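Local atomic coordinates of FMN-binding protein (Syntrophomonas wolfei subsp. wolfei, PDB entry 3IN6), a protein that binds flavin mononucleotide in pockets built from both subunits of its dimer and is a flavoprotein whose reaction is not defined. Residues A[36-41]-A[75-80]; A[69-74]-A[131-136]; A[94-99]-A[138-143]. All coordinates share one frame; numbering follows the deposited sequence.

The three contacts join parts of one antiparallel sheet, in a fold consistent with the split barrel of dimeric FMN-binding proteins. Contacts 1 and 2 lie about 9 Å apart, centre to centre, and share helix 68-77: contact 1 fixes its C-terminal end to the end of strand 33-38 and the loop that follows, contact 2 lays its body against strand 131-141. Contact 3 is about 18 Å from the centre of either and pairs strands 92-106 and 131-141. Along the chain, contact 1 closes before contact 3 opens, whereas contact 2 crosses both. Contacts 2 and 3 hold the phosphates of different FMN molecules and, as each pocket spans both subunits, supply parts of the site from different chains.

Contact 1: residues A[36-41]-A[75-80]; sequences STVDRN and KETGKG
Glu76 leans from the last turn of helix 68-77 onto the backbone that leaves strand 33-38. Its chain is extended beyond CG, which brings Glu76 OE1 to Arg40 N at 2.9 Å; the bond is almost straight (174° at the hydrogen) and meets the oxygen nearly along its C-O axis. Glu76 OE1 also rests against the aliphatic root of the arginine, 3.1 Å from Arg40 CG. The guanidinium may add charge attraction without directing an N-H at the acid, as Glu76 OE1 stands well out of its plane, 4.1 Å from Arg40 NE. Asp39, whose OD1 accepts from the backbone N of Glu43, runs beside Glu76 and points the same way, the carboxylate planes 17° apart. With Asp39 OD2 4.3 Å from Glu76 OE1, each acid may slightly discourage ionisation of the other, an effect the arginine might offset.

Thr77 comes next, crossing Val38 at about a right angle. Its OG1 sits between the backbone N and carbonyl carbon (chi1 65°), leaving Thr77 CG2 to lie on the backbone, 3.5 Å from Asp39 C. A water stitches the segments together: it donates to Thr77 OG1, which is also hydrogen-bonded to Asn73 O of its own helix, and to Lys79 O, each at 2.7 Å, and accepts from Val38 N. Gly78 leaves the helix with positive phi, a conformation glycine adopts readily, and turns the chain into strand 79-87. There Gly80 CA approaches Ser36 O at 3.2 Å.

Lys79 NZ is hydrogen-bonded to Asn41 O and salt-bridged to Glu43, both of the second subunit, and the two Ser36 hydroxyls, one from each chain, are hydrogen-bonded. Strand 33-38 runs between strands 79-87 and 44-48, with Thr37 OG1 bonded to Asn73 ND2 of helix 68-77.

Contact 2: residues A[69-74]-A[131-136]; sequences KTYANL and NCLVFK. With FMN (flavin mononucleotide), chain C.
Tyr71 and Asn131 meet because the tyrosine sends CG opposite its backbone N (chi1 177°), carrying the ring out from helix 68-77, while the Asn131 side chain turns opposite its own carbonyl carbon and comes across from strand 131-141. The amide lies over one face of the ring, the planes 33° apart, with Asn131 OD1 4.0 Å above the ring plane of Tyr71 and displaced toward the rim. Asn131 ND2 comes to 3.2 Å from Tyr71 OH. Both groups answer to one acid: Asp105 takes the phenol on one carboxylate oxygen and the Asn131 amide nitrogen on the other. Arg64 completes the cluster, donating to Asn131 OD1 and making a cation-pi contact with Tyr71.

Farther along the strand the contact becomes wholly apolar. Leu133 forks between two helix residues: CD2 lies in the plane of the Tyr71 ring at its edge, 3.9 Å from Tyr71 CE1, and CD1 meets Leu74 CD1 at 3.8 Å. Leu74 CD1 also touches the edge of the Phe135 ring, 3.8 Å from Phe135 CZ, the two side chains crossing at about a right angle.

Next to Tyr71, Thr70 holds the cofactor. Thr70 N reaches FMN O2P at 3.0 Å (163° at the hydrogen), and Thr70 OG1 donates to the same oxygen at 2.7 Å. Two neutral donors near the helix start thus grip one phosphate oxygen, whose negative charge the helix dipole would probably favour, while the leucine-phenylalanine packing and the polar cluster round Asp105 seat the helix on the sheet.

Contact 3: residues A[94-99]-A[138-143]; sequences DGIRVY and VKILPV. With FMN (flavin mononucleotide), chain E.
Lys139 folds over the ring of Tyr99, the two side chains running side by side in the same direction. A bend at chi3 (66°) sets Lys139 CE over the ring face, 3.7 Å from the Tyr99 centroid in a CH-pi contact. The lysine NZ then stands 4.3 Å from that centroid and 7° off the ring normal, a cation-pi geometry. Leu141 crosses the same tyrosine, with Leu141 CD1 3.8 Å from Tyr99 CE1, and the phenol beyond it is hydrogen-bonded to Asn45 of the second subunit.

These side chains stand on two antiparallel neighbours of the sheet. Arg97 and Leu141 form a hydrogen-bonded pair, Val98 and Ile140 the non-hydrogen-bonded one, and Tyr99 and Lys139 another hydrogen-bonded pair. At the last of these two residues, Val138 and Lys139, lie opposite the single Tyr99, which makes a classic beta bulge: Tyr99 O accepts from Val138 N at 2.8 Å and only weakly from Lys139 N.

On the Tyr99 face, NE and NH2 of Arg97 both donate to Pro142 O, each at 3.0 Å from it. Val143 O lies over the centre of one guanidinium face, 3.3 Å above the plane of Arg97, and the Tyr99 hydroxyl stands toward the rim of the opposite face. With its rotation fixed in this way, the group turns Arg97 NH1 to FMN O2P, 3.1 Å away; NH1 also donates to Ile46 O of the second subunit. A leucine in its place would probably leave Pro142 O without its paired donors and the phosphate without this positive charge. On the face that carries Val98 and Ile140, Ile96 CD1 presses tightly on Ile140 CG2 at 3.4 Å, and Ile140 is covered by Leu18, Leu19 and Ala22 of helix 2-28.

Contact 1: residues A[36-41]-A[75-80]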
loop_
_atom_site.group_PDB
_atom_site.type_symbol
_atom_site.label_atom_id
_atom_site.label_comp_id
_atom_site.label_asym_id
_atom_site.label_seq_id
_atom_site.Cartn_x
_atom_site.Cartn_y
_atom_site.Cartn_z
ATOM N N SER A 36 -4.567 0.944 1.852
ATOM C CA SER A 36 -4.593 -0.491 1.777
ATOM C C SER A 36 -5.746 -0.922 2.684
ATOM O O SER A 36 -5.889 -0.396 3.789
ATOM C CB SER A 36 -3.242 -1.098 2.209
ATOM O OG SER A 36 -2.189 -0.684 1.359
ATOM N N THR A 37 -6.564 -1.851 2.192
ATOM C CA THR A 37 -7.762 -2.360 2.898
ATOM C C THR A 37 -7.802 -3.882 2.860
ATOM O O THR A 37 -6.930 -4.493 2.269
ATOM C CB THR A 37 -9.057 -1.779 2.263
ATOM O OG1 THR A 37 -9.140 -2.151 0.871
ATOM C CG2 THR A 37 -9.086 -0.221 2.392
ATOM N N VAL A 38 -8.808 -4.488 3.507
ATOM C CA VAL A 38 -8.962 -5.937 3.574
ATOM C C VAL A 38 -10.441 -6.315 3.702
ATOM O O VAL A 38 -11.220 -5.517 4.214
ATOM C CB VAL A 38 -8.223 -6.530 4.820
ATOM C CG1 VAL A 38 -8.862 -6.046 6.106
ATOM C CG2 VAL A 38 -8.206 -8.064 4.780
ATOM N N ASP A 39 -10.818 -7.509 3.217
ATOM C CA ASP A 39 -12.192 -8.016 3.380
ATOM C C ASP A 39 -12.239 -9.083 4.468
ATOM O O ASP A 39 -11.190 -9.422 5.037
ATOM C CB ASP A 39 -12.812 -8.533 2.063
ATOM C CG ASP A 39 -12.293 -9.910 1.624
ATOM O OD1 ASP A 39 -11.353 -10.488 2.220
ATOM O OD2 ASP A 39 -12.866 -10.428 0.650
ATOM N N ARG A 40 -13.452 -9.608 4.726
ATOM C CA ARG A 40 -13.713 -10.595 5.779
ATOM C C ARG A 40 -12.924 -11.905 5.622
ATOM O O ARG A 40 -12.758 -12.658 6.592
ATOM C CB ARG A 40 -15.228 -10.936 5.852
ATOM C CG ARG A 40 -15.743 -11.470 4.525
ATOM C CD ARG A 40 -16.956 -12.378 4.541
ATOM N NE ARG A 40 -18.202 -11.650 4.501
ATOM C CZ ARG A 40 -19.311 -12.038 3.872
ATOM N NH1 ARG A 40 -19.376 -13.148 3.148
ATOM N NH2 ARG A 40 -20.377 -11.257 3.945
ATOM N N ASN A 41 -12.509 -12.204 4.390
ATOM C CA ASN A 41 -11.724 -13.400 4.097
ATOM C C ASN A 41 -10.219 -13.157 4.063
ATOM O O ASN A 41 -9.476 -14.014 3.587
ATOM C CB ASN A 41 -12.170 -14.039 2.784
ATOM C CG ASN A 41 -13.128 -15.163 2.989
ATOM O OD1 ASN A 41 -14.173 -15.014 3.643
ATOM N ND2 ASN A 41 -12.787 -16.317 2.427
ATOM N N LYS A 75 -16.438 -1.270 4.320
ATOM C CA LYS A 75 -17.757 -1.577 4.896
ATOM C C LYS A 75 -17.801 -2.965 5.515
ATOM O O LYS A 75 -18.632 -3.215 6.375
ATOM C CB LYS A 75 -18.890 -1.451 3.868
ATOM C CG LYS A 75 -19.016 -0.100 3.173
ATOM C CD LYS A 75 -19.301 1.063 4.101
ATOM C CE LYS A 75 -20.722 1.008 4.673
ATOM N NZ LYS A 75 -21.019 2.212 5.493
ATOM N N GLU A 76 -16.947 -3.886 5.067
ATOM C CA GLU A 76 -16.894 -5.232 5.663
ATOM C C GLU A 76 -16.091 -5.273 6.951
ATOM O O GLU A 76 -16.532 -5.844 7.942
ATOM C CB GLU A 76 -16.264 -6.271 4.721
ATOM C CG GLU A 76 -17.166 -6.704 3.636
ATOM C CD GLU A 76 -16.632 -7.857 2.809
ATOM O OE1 GLU A 76 -15.756 -8.629 3.250
ATOM O OE2 GLU A 76 -17.128 -7.983 1.682
ATOM N N THR A 77 -14.904 -4.692 6.927
ATOM C CA THR A 77 -13.988 -4.768 8.064
ATOM C C THR A 77 -13.673 -3.448 8.751
ATOM O O THR A 77 -13.228 -3.452 9.900
ATOM C CB THR A 77 -12.639 -5.361 7.615
ATOM O OG1 THR A 77 -11.993 -4.467 6.687
ATOM C CG2 THR A 77 -12.846 -6.687 6.973
ATOM N N GLY A 78 -13.794 -2.334 8.033
ATOM C CA GLY A 78 -13.537 -1.030 8.618
ATOM C C GLY A 78 -12.089 -0.641 8.843
ATOM O O GLY A 78 -11.829 0.490 9.266
ATOM N N LYS A 79 -11.142 -1.525 8.523
ATOM C CA LYS A 79 -9.736 -1.236 8.801
ATOM C C LYS A 79 -8.897 -0.924 7.584
ATOM O O LYS A 79 -9.126 -1.441 6.518
ATOM C CB LYS A 79 -9.111 -2.350 9.634
ATOM C CG LYS A 79 -9.859 -2.556 10.966
ATOM C CD LYS A 79 -8.994 -3.180 12.053
ATOM C CE LYS A 79 -9.853 -3.678 13.228
ATOM N NZ LYS A 79 -9.040 -4.400 14.250
ATOM N N GLY A 80 -7.925 -0.048 7.755
ATOM C CA GLY A 80 -7.054 0.337 6.640
ATOM C C GLY A 80 -5.782 1.029 7.055
ATOM O O GLY A 80 -5.535 1.279 8.243
HETATM O O HOH W 1 -11.003 -2.635 4.991
#

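Contact 2: residues A[69-74]-A[131-136]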
loop_
_atom_site.group_PDB
_atom_site.type_symbol
_atom_site.label_atom_id
_atom_site.label_comp_id
_atom_site.label_asym_id
_atom_site.label_seq_id
_atom_site.Cartn_x
_atom_site.Cartn_y
_atom_site.Cartn_z
ATOM N N LYS A 69 -13.771 -1.490 -4.715
ATOM C CA LYS A 69 -13.341 -2.617 -3.873
ATOM C C LYS A 69 -12.876 -2.091 -2.508
ATOM O O LYS A 69 -13.254 -2.625 -1.462
ATOM C CB LYS A 69 -12.244 -3.406 -4.586
ATOM C CG LYS A 69 -11.780 -4.748 -3.972
ATOM C CD LYS A 69 -12.907 -5.760 -3.847
ATOM C CE LYS A 69 -12.524 -7.173 -4.381
ATOM N NZ LYS A 69 -11.262 -7.691 -3.834
ATOM N N THR A 70 -12.067 -1.040 -2.532
ATOM C CA THR A 70 -11.614 -0.342 -1.316
ATOM C C THR A 70 -12.793 0.012 -0.414
ATOM O O THR A 70 -12.771 -0.248 0.802
ATOM C CB THR A 70 -10.858 0.938 -1.699
ATOM O OG1 THR A 70 -9.696 0.551 -2.437
ATOM C CG2 THR A 70 -10.420 1.743 -0.469
ATOM N N TYR A 71 -13.848 0.550 -1.027
ATOM C CA TYR A 71 -15.054 0.923 -0.296
ATOM C C TYR A 71 -15.771 -0.291 0.273
ATOM O O TYR A 71 -16.181 -0.282 1.437
ATOM C CB TYR A 71 -16.007 1.705 -1.211
ATOM C CG TYR A 71 -17.302 2.072 -0.555
ATOM C CD1 TYR A 71 -17.342 3.030 0.455
ATOM C CD2 TYR A 71 -18.494 1.487 -0.950
ATOM C CE1 TYR A 71 -18.543 3.393 1.059
ATOM C CE2 TYR A 71 -19.701 1.844 -0.347
ATOM C CZ TYR A 71 -19.712 2.796 0.648
ATOM O OH TYR A 71 -20.893 3.139 1.245
ATOM N N ALA A 72 -15.956 -1.317 -0.559
ATOM C CA ALA A 72 -16.595 -2.568 -0.116
ATOM C C ALA A 72 -15.826 -3.186 1.058
ATOM O O ALA A 72 -16.433 -3.692 1.992
ATOM C CB ALA A 72 -16.694 -3.572 -1.263
ATOM N N ASN A 73 -14.496 -3.181 0.991
ATOM C CA ASN A 73 -13.659 -3.688 2.100
ATOM C C ASN A 73 -13.893 -2.892 3.401
ATOM O O ASN A 73 -14.195 -3.467 4.481
ATOM C CB ASN A 73 -12.193 -3.652 1.708
ATOM C CG ASN A 73 -11.827 -4.745 0.716
ATOM O OD1 ASN A 73 -12.576 -5.702 0.518
ATOM N ND2 ASN A 73 -10.661 -4.621 0.112
ATOM N N LEU A 74 -13.838 -1.569 3.293
ATOM C CA LEU A 74 -14.058 -0.714 4.465
ATOM C C LEU A 74 -15.405 -1.001 5.116
ATOM O O LEU A 74 -15.491 -1.036 6.339
ATOM C CB LEU A 74 -13.923 0.761 4.106
ATOM C CG LEU A 74 -12.497 1.162 3.736
ATOM C CD1 LEU A 74 -12.486 2.577 3.145
ATOM C CD2 LEU A 74 -11.532 1.025 4.960
ATOM N N ASN A 131 -19.418 9.379 -1.611
ATOM C CA ASN A 131 -19.356 9.314 -0.165
ATOM C C ASN A 131 -18.234 10.187 0.368
ATOM O O ASN A 131 -17.216 10.407 -0.304
ATOM C CB ASN A 131 -19.014 7.890 0.355
ATOM C CG ASN A 131 -19.745 6.763 -0.371
ATOM O OD1 ASN A 131 -19.359 6.370 -1.471
ATOM N ND2 ASN A 131 -20.747 6.179 0.288
ATOM N N CYS A 132 -18.425 10.670 1.587
ATOM C CA CYS A 132 -17.344 11.275 2.320
ATOM C C CYS A 132 -17.029 10.202 3.367
ATOM O O CYS A 132 -17.905 9.822 4.148
ATOM C CB CYS A 132 -17.738 12.581 2.987
ATOM S SG CYS A 132 -16.364 13.179 3.982
ATOM N N LEU A 133 -15.817 9.661 3.332
ATOM C CA LEU A 133 -15.427 8.659 4.293
ATOM C C LEU A 133 -14.712 9.362 5.434
ATOM O O LEU A 133 -13.798 10.154 5.202
ATOM C CB LEU A 133 -14.523 7.593 3.664
ATOM C CG LEU A 133 -15.120 6.820 2.491
ATOM C CD1 LEU A 133 -14.080 5.860 1.964
ATOM C CD2 LEU A 133 -16.420 6.104 2.888
ATOM N N VAL A 134 -15.135 9.082 6.664
ATOM C CA VAL A 134 -14.522 9.709 7.819
ATOM C C VAL A 134 -13.746 8.652 8.564
ATOM O O VAL A 134 -14.328 7.645 8.983
ATOM C CB VAL A 134 -15.581 10.358 8.739
ATOM C CG1 VAL A 134 -14.900 11.125 9.865
ATOM C CG2 VAL A 134 -16.510 11.286 7.914
ATOM N N PHE A 135 -12.440 8.864 8.719
ATOM C CA PHE A 135 -11.593 7.901 9.433
ATOM C C PHE A 135 -11.087 8.399 10.774
ATOM O O PHE A 135 -10.817 9.567 10.940
ATOM C CB PHE A 135 -10.353 7.508 8.619
ATOM C CG PHE A 135 -10.654 6.892 7.281
ATOM C CD1 PHE A 135 -10.789 5.522 7.150
ATOM C CD2 PHE A 135 -10.720 7.687 6.132
ATOM C CE1 PHE A 135 -11.040 4.943 5.887
ATOM C CE2 PHE A 135 -10.964 7.123 4.878
ATOM C CZ PHE A 135 -11.130 5.738 4.761
ATOM N N LYS A 136 -10.948 7.474 11.720
ATOM C CA LYS A 136 -10.324 7.754 13.002
ATOM C C LYS A 136 -8.910 7.253 12.871
ATOM O O LYS A 136 -8.695 6.121 12.407
ATOM C CB LYS A 136 -11.032 7.018 14.149
ATOM C CG LYS A 136 -10.272 7.060 15.482
ATOM C CD LYS A 136 -10.976 6.193 16.548
ATOM C CE LYS A 136 -10.163 6.112 17.843
ATOM N NZ LYS A 136 -10.805 5.222 18.870
HETATM N N1 FMN C . -10.421 7.386 -5.985
HETATM C C2 FMN C . -11.160 7.805 -4.894
HETATM O O2 FMN C . -12.262 7.298 -4.658
HETATM N N3 FMN C . -10.659 8.802 -4.064
HETATM C C4 FMN C . -9.428 9.389 -4.322
HETATM O O4 FMN C . -9.014 10.281 -3.561
HETATM C C4A FMN C . -8.688 8.972 -5.441
HETATM N N5 FMN C . -7.454 9.543 -5.739
HETATM C C5A FMN C . -6.710 9.131 -6.839
HETATM C C6 FMN C . -5.466 9.723 -7.096
HETATM C C7 FMN C . -4.714 9.321 -8.202
HETATM C C7M FMN C . -3.389 9.973 -8.458
HETATM C C8 FMN C . -5.191 8.313 -9.052
HETATM C C8M FMN C . -4.388 7.855 -10.242
HETATM C C9 FMN C . -6.431 7.714 -8.787
HETATM C C9A FMN C . -7.206 8.123 -7.678
HETATM N N10 FMN C . -8.448 7.540 -7.383
HETATM C C10 FMN C . -9.189 7.966 -6.276
HETATM C "C1'" FMN C . -9.031 6.461 -8.269
HETATM C "C2'" FMN C . -8.820 5.052 -7.717
HETATM O "O2'" FMN C . -7.453 4.818 -7.457
HETATM C "C3'" FMN C . -9.386 4.038 -8.720
HETATM O "O3'" FMN C . -10.797 4.135 -8.704
HETATM C "C4'" FMN C . -8.954 2.592 -8.452
HETATM O "O4'" FMN C . -9.295 1.781 -9.555
HETATM C "C5'" FMN C . -9.616 2.006 -7.216
HETATM O "O5'" FMN C . -9.117 0.710 -6.992
HETATM P P FMN C . -9.994 -0.432 -6.255
HETATM O O1P FMN C . -11.119 -0.905 -7.135
HETATM O O2P FMN C . -10.594 0.059 -4.947
HETATM O O3P FMN C . -9.028 -1.555 -6.075
#

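Contact 3: residues A[94-99]-A[138-143]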
loop_
_atom_site.group_PDB
_atom_site.type_symbol
_atom_site.label_atom_id
_atom_site.label_comp_id
_atom_site.label_asym_id
_atom_site.label_seq_id
_atom_site.Cartn_x
_atom_site.Cartn_y
_atom_site.Cartn_z
ATOM N N ASP A 94 10.927 10.849 1.542
ATOM C CA ASP A 94 10.214 10.882 2.813
ATOM C C ASP A 94 8.886 10.127 2.703
ATOM O O ASP A 94 8.513 9.661 1.634
ATOM C CB ASP A 94 9.929 12.337 3.196
ATOM C CG ASP A 94 9.669 12.515 4.673
ATOM O OD1 ASP A 94 10.388 11.888 5.486
ATOM O OD2 ASP A 94 8.763 13.302 5.021
ATOM N N GLY A 95 8.167 9.999 3.808
ATOM C CA GLY A 95 6.872 9.316 3.778
ATOM C C GLY A 95 6.301 9.067 5.151
ATOM O O GLY A 95 6.916 9.369 6.142
ATOM N N ILE A 96 5.120 8.482 5.211
ATOM C CA ILE A 96 4.481 8.208 6.500
ATOM C C ILE A 96 3.464 7.104 6.310
ATOM O O ILE A 96 3.000 6.858 5.176
ATOM C CB ILE A 96 3.751 9.481 7.005
ATOM C CG1 ILE A 96 3.355 9.395 8.494
ATOM C CG2 ILE A 96 2.520 9.796 6.096
ATOM C CD1 ILE A 96 4.524 9.449 9.494
ATOM N N ARG A 97 3.122 6.434 7.410
ATOM C CA ARG A 97 2.076 5.432 7.414
ATOM C C ARG A 97 1.082 5.843 8.456
ATOM O O ARG A 97 1.453 6.050 9.617
ATOM C CB ARG A 97 2.607 4.050 7.742
ATOM C CG ARG A 97 3.355 3.405 6.619
ATOM C CD ARG A 97 3.898 2.035 7.015
ATOM N NE ARG A 97 4.878 2.089 8.095
ATOM C CZ ARG A 97 5.503 1.020 8.590
ATOM N NH1 ARG A 97 5.267 -0.196 8.108
ATOM N NH2 ARG A 97 6.374 1.164 9.576
ATOM N N VAL A 98 -0.178 5.978 8.044
ATOM C CA VAL A 98 -1.238 6.341 8.957
ATOM C C VAL A 98 -2.300 5.236 8.982
ATOM O O VAL A 98 -3.006 5.021 7.989
ATOM C CB VAL A 98 -1.896 7.667 8.542
ATOM C CG1 VAL A 98 -2.885 8.093 9.578
ATOM C CG2 VAL A 98 -0.843 8.789 8.301
ATOM N N TYR A 99 -2.433 4.570 10.132
ATOM C CA TYR A 99 -3.389 3.482 10.329
ATOM C C TYR A 99 -4.720 4.003 10.807
ATOM O O TYR A 99 -4.790 4.777 11.764
ATOM C CB TYR A 99 -2.839 2.467 11.329
ATOM C CG TYR A 99 -1.542 1.855 10.880
ATOM C CD1 TYR A 99 -0.351 2.538 11.022
ATOM C CD2 TYR A 99 -1.500 0.584 10.332
ATOM C CE1 TYR A 99 0.828 2.000 10.637
ATOM C CE2 TYR A 99 -0.304 0.040 9.914
ATOM C CZ TYR A 99 0.856 0.746 10.087
ATOM O OH TYR A 99 2.062 0.231 9.687
ATOM N N VAL A 138 -5.647 5.732 14.222
ATOM C CA VAL A 138 -5.379 4.770 15.285
ATOM C C VAL A 138 -3.892 4.665 15.661
ATOM O O VAL A 138 -3.555 4.353 16.809
ATOM C CB VAL A 138 -5.985 3.409 14.862
ATOM C CG1 VAL A 138 -5.226 2.242 15.425
ATOM C CG2 VAL A 138 -7.476 3.367 15.251
ATOM N N LYS A 139 -3.011 4.924 14.697
ATOM C CA LYS A 139 -1.571 4.846 14.906
ATOM C C LYS A 139 -0.882 5.488 13.698
ATOM O O LYS A 139 -1.430 5.452 12.575
ATOM C CB LYS A 139 -1.152 3.376 15.038
ATOM C CG LYS A 139 0.340 3.125 15.246
ATOM C CD LYS A 139 0.655 1.634 15.389
ATOM C CE LYS A 139 0.387 0.847 14.095
ATOM N NZ LYS A 139 0.594 -0.637 14.230
ATOM N N ILE A 140 0.295 6.075 13.922
ATOM C CA ILE A 140 1.109 6.683 12.855
ATOM C C ILE A 140 2.540 6.153 12.982
ATOM O O ILE A 140 3.144 6.258 14.042
ATOM C CB ILE A 140 1.144 8.210 12.941
ATOM C CG1 ILE A 140 -0.267 8.785 12.814
ATOM C CG2 ILE A 140 2.107 8.813 11.849
ATOM C CD1 ILE A 140 -0.346 10.338 12.935
ATOM N N LEU A 141 3.089 5.561 11.926
ATOM C CA LEU A 141 4.443 5.055 12.012
ATOM C C LEU A 141 5.264 5.654 10.894
ATOM O O LEU A 141 4.719 6.068 9.879
ATOM C CB LEU A 141 4.488 3.524 11.948
ATOM C CG LEU A 141 3.911 2.743 13.146
ATOM C CD1 LEU A 141 3.835 1.247 12.815
ATOM C CD2 LEU A 141 4.719 2.999 14.459
ATOM N N PRO A 142 6.585 5.729 11.087
ATOM C CA PRO A 142 7.450 6.197 10.000
ATOM C C PRO A 142 7.427 5.140 8.891
ATOM O O PRO A 142 6.961 4.026 9.126
ATOM C CB PRO A 142 8.844 6.235 10.638
ATOM C CG PRO A 142 8.629 6.141 12.096
ATOM C CD PRO A 142 7.346 5.413 12.304
ATOM N N VAL A 143 7.937 5.478 7.716
ATOM C CA VAL A 143 7.977 4.554 6.577
ATOM C C VAL A 143 8.621 3.210 6.885
ATOM O O VAL A 143 8.014 2.175 6.626
ATOM C CB VAL A 143 8.643 5.210 5.338
ATOM C CG1 VAL A 143 9.194 4.166 4.391
ATOM C CG2 VAL A 143 7.625 6.095 4.645
HETATM N N1 FMN E . 12.665 -5.033 4.196
HETATM C C2 FMN E . 12.625 -6.349 3.808
HETATM O O2 FMN E . 12.460 -7.224 4.663
HETATM N N3 FMN E . 12.758 -6.672 2.463
HETATM C C4 FMN E . 12.939 -5.676 1.514
HETATM O O4 FMN E . 13.069 -5.963 0.323
HETATM C C4A FMN E . 12.985 -4.347 1.912
HETATM N N5 FMN E . 13.168 -3.346 0.975
HETATM C C5A FMN E . 13.215 -2.028 1.380
HETATM C C6 FMN E . 13.401 -1.045 0.410
HETATM C C7 FMN E . 13.451 0.294 0.774
HETATM C C7M FMN E . 13.652 1.337 -0.290
HETATM C C8 FMN E . 13.306 0.651 2.115
HETATM C C8M FMN E . 13.350 2.100 2.516
HETATM C C9 FMN E . 13.108 -0.331 3.086
HETATM C C9A FMN E . 13.067 -1.689 2.729
HETATM N N10 FMN E . 12.871 -2.705 3.678
HETATM C C10 FMN E . 12.846 -4.027 3.266
HETATM C "C1'" FMN E . 12.729 -2.423 5.157
HETATM C "C2'" FMN E . 11.283 -2.474 5.654
HETATM O "O2'" FMN E . 10.484 -1.592 4.909
HETATM C "C3'" FMN E . 11.249 -2.123 7.146
HETATM O "O3'" FMN E . 11.824 -3.209 7.853
HETATM C "C4'" FMN E . 9.836 -1.799 7.656
HETATM O "O4'" FMN E . 9.871 -1.164 8.916
HETATM C "C5'" FMN E . 9.006 -3.055 7.809
HETATM O "O5'" FMN E . 7.708 -2.713 8.210
HETATM P P FMN E . 6.821 -3.694 9.132
HETATM O O1P FMN E . 6.598 -4.997 8.404
HETATM O O2P FMN E . 5.496 -3.011 9.371
HETATM O O3P FMN E . 7.497 -3.942 10.474
HETATM O O HOH W 2 8.707 8.147 7.518
#